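Local coordinates for NTF2 domain-containing protein (Chaetomium thermophilum, PDB 4X2H) that is of unknown function but has an NTF2-type domain, pairs with a chain of another protein and may serve in nuclear transport, as other NTF2-domain proteins do, at residues 13-18 / 173-178. Sequence-based numbering, arbitrary orientation.
Sequences EWYYRQ and YLIASH
The hydroxyl oxygen of Y15 is held by W59 NE1 through a hydrogen bond and also meets the imidazole of H178. Y15 OH lies 3.2 Å from H178 CE1, the carbon between the two imidazole nitrogens. Y15 is buried, and the bond to W59 gives its hydroxyl a polar partner there. The two rings form an offset edge-to-face pair. The edge of Y15 is turned to the face of H178, with planes at 85° and centroids 6.0 Å apart. The side chains of Y15 and H178 both leave their backbones toward the other segment. In Y15, CG is anti to the backbone N (chi1 -179°), which sends the phenol out from the helix toward the strand. Beside the hydroxyl, at CE1, I175 supplies the apolar part of the contact. Its CD1 methyl comes to 4.2 Å from Y15 CE1, and the two side chains cross at about a right angle. Both imidazole nitrogens of H178 are used: ND1 bonds to Y29 OH and NE2 to D151 OD1. These two bonds should fix the rotation of the ring, and the D151 carboxylate may polarise it. The other oxygen of D151 bonds to Y16 OH, so one carboxylate ties helix 3-20 to strand 173-182, while F153 packs against both Y15 and H178. I175 and H178 can both point at Y15 because the strand turns a corner at A176. There A176 and S177 both face I154 on strand 145-157, a classic beta bulge. The arrangement is a buried core where the N-terminal helix packs on the bent sheet, as in the NTF2-like fold.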
loop_
_atom_site.group_PDB
_atom_site.type_symbol
_atom_site.label_atom_id
_atom_site.label_comp_id
_atom_site.label_asym_id
_atom_site.label_seq_id
_atom_site.Cartn_x
_atom_site.Cartn_y
_atom_site.Cartn_z
ATOM N N GLU B 13 5.895 0.085 13.464
ATOM C CA GLU B 13 6.065 0.489 14.851
ATOM C C GLU B 13 7.169 1.536 14.946
ATOM O O GLU B 13 7.030 2.526 15.654
ATOM C CB GLU B 13 6.386 -0.722 15.732
ATOM C CG GLU B 13 6.313 -0.445 17.227
ATOM C CD GLU B 13 6.518 -1.695 18.065
ATOM O OE1 GLU B 13 6.219 -2.803 17.568
ATOM O OE2 GLU B 13 6.977 -1.573 19.220
ATOM N N TRP B 14 8.252 1.329 14.205
ATOM C CA TRP B 14 9.376 2.259 14.235
ATOM C C TRP B 14 9.018 3.608 13.620
ATOM O O TRP B 14 9.223 4.652 14.230
ATOM C CB TRP B 14 10.588 1.679 13.497
ATOM C CG TRP B 14 11.682 2.696 13.346
ATOM C CD1 TRP B 14 12.584 3.069 14.294
ATOM C CD2 TRP B 14 11.975 3.482 12.183
ATOM N NE1 TRP B 14 13.417 4.042 13.800
ATOM C CE2 TRP B 14 13.065 4.312 12.505
ATOM C CE3 TRP B 14 11.413 3.572 10.905
ATOM C CZ2 TRP B 14 13.609 5.215 11.599
ATOM C CZ3 TRP B 14 11.957 4.471 10.001
ATOM C CH2 TRP B 14 13.041 5.283 10.354
ATOM N N TYR B 15 8.488 3.567 12.402
ATOM C CA TYR B 15 8.251 4.762 11.602
ATOM C C TYR B 15 7.321 5.767 12.296
ATOM O O TYR B 15 7.649 6.945 12.442
ATOM C CB TYR B 15 7.676 4.351 10.242
ATOM C CG TYR B 15 7.401 5.505 9.312
ATOM C CD1 TYR B 15 8.378 5.977 8.444
ATOM C CD2 TYR B 15 6.160 6.125 9.297
ATOM C CE1 TYR B 15 8.125 7.040 7.595
ATOM C CE2 TYR B 15 5.899 7.179 8.450
ATOM C CZ TYR B 15 6.884 7.638 7.605
ATOM O OH TYR B 15 6.616 8.693 6.763
ATOM N N TYR B 16 6.166 5.303 12.739
ATOM C CA TYR B 16 5.202 6.213 13.343
ATOM C C TYR B 16 5.589 6.586 14.775
ATOM O O TYR B 16 5.158 7.616 15.284
ATOM C CB TYR B 16 3.804 5.597 13.259
ATOM C CG TYR B 16 3.364 5.465 11.813
ATOM C CD1 TYR B 16 2.870 6.558 11.113
ATOM C CD2 TYR B 16 3.493 4.261 11.134
ATOM C CE1 TYR B 16 2.492 6.447 9.785
ATOM C CE2 TYR B 16 3.126 4.142 9.812
ATOM C CZ TYR B 16 2.625 5.233 9.140
ATOM O OH TYR B 16 2.264 5.102 7.817
ATOM N N ARG B 17 6.437 5.783 15.414
ATOM C CA ARG B 17 6.970 6.163 16.720
ATOM C C ARG B 17 7.913 7.361 16.569
ATOM O O ARG B 17 7.901 8.271 17.395
ATOM C CB ARG B 17 7.700 4.991 17.386
ATOM C CG ARG B 17 8.102 5.247 18.836
ATOM C CD ARG B 17 9.192 4.291 19.305
ATOM N NE ARG B 17 9.026 2.946 18.751
ATOM C CZ ARG B 17 9.995 2.223 18.189
ATOM N NH1 ARG B 17 11.234 2.691 18.093
ATOM N NH2 ARG B 17 9.723 1.014 17.717
ATOM N N GLN B 18 8.730 7.361 15.517
ATOM C CA GLN B 18 9.641 8.480 15.275
ATOM C C GLN B 18 8.846 9.771 15.082
ATOM O O GLN B 18 9.142 10.794 15.699
ATOM C CB GLN B 18 10.526 8.237 14.044
ATOM C CG GLN B 18 11.392 6.977 14.080
ATOM C CD GLN B 18 11.963 6.676 15.456
ATOM O OE1 GLN B 18 11.541 5.731 16.129
ATOM N NE2 GLN B 18 12.926 7.477 15.879
ATOM N N TYR B 173 14.702 -3.293 6.618
ATOM C CA TYR B 173 14.158 -2.964 5.303
ATOM C C TYR B 173 13.964 -1.461 5.174
ATOM O O TYR B 173 13.540 -0.795 6.127
ATOM C CB TYR B 173 12.844 -3.718 5.069
ATOM C CG TYR B 173 13.065 -5.209 5.068
ATOM C CD1 TYR B 173 13.067 -5.931 6.255
ATOM C CD2 TYR B 173 13.327 -5.890 3.886
ATOM C CE1 TYR B 173 13.301 -7.295 6.262
ATOM C CE2 TYR B 173 13.561 -7.253 3.879
ATOM C CZ TYR B 173 13.552 -7.949 5.069
ATOM O OH TYR B 173 13.792 -9.304 5.067
ATOM N N LEU B 174 14.286 -0.934 3.995
ATOM C CA LEU B 174 14.308 0.506 3.762
ATOM C C LEU B 174 13.235 0.941 2.774
ATOM O O LEU B 174 12.777 0.150 1.962
ATOM C CB LEU B 174 15.681 0.928 3.244
ATOM C CG LEU B 174 16.845 0.609 4.180
ATOM C CD1 LEU B 174 18.168 0.757 3.448
ATOM C CD2 LEU B 174 16.803 1.500 5.408
ATOM N N ILE B 175 12.851 2.210 2.840
ATOM C CA ILE B 175 11.821 2.744 1.962
ATOM C C ILE B 175 12.403 3.172 0.622
ATOM O O ILE B 175 13.242 4.077 0.555
ATOM C CB ILE B 175 11.114 3.955 2.582
ATOM C CG1 ILE B 175 10.563 3.613 3.966
ATOM C CG2 ILE B 175 9.994 4.441 1.669
ATOM C CD1 ILE B 175 10.263 4.831 4.791
ATOM N N ALA B 176 11.931 2.528 -0.435
ATOM C CA ALA B 176 12.313 2.873 -1.805
ATOM C C ALA B 176 11.286 3.800 -2.441
ATOM O O ALA B 176 11.628 4.646 -3.268
ATOM C CB ALA B 176 12.467 1.622 -2.636
ATOM N N SER B 177 10.025 3.610 -2.066
ATOM C CA SER B 177 8.927 4.475 -2.505
ATOM C C SER B 177 7.984 4.718 -1.343
ATOM O O SER B 177 7.824 3.858 -0.474
ATOM C CB SER B 177 8.147 3.860 -3.674
ATOM O OG SER B 177 8.926 3.788 -4.850
ATOM N N HIS B 178 7.349 5.884 -1.349
ATOM C CA HIS B 178 6.454 6.285 -0.283
ATOM C C HIS B 178 5.428 7.253 -0.839
ATOM O O HIS B 178 5.798 8.255 -1.443
ATOM C CB HIS B 178 7.239 6.933 0.858
ATOM C CG HIS B 178 6.384 7.497 1.950
ATOM N ND1 HIS B 178 6.835 8.472 2.810
ATOM C CD2 HIS B 178 5.114 7.220 2.328
ATOM C CE1 HIS B 178 5.879 8.776 3.672
ATOM N NE2 HIS B 178 4.824 8.032 3.399
#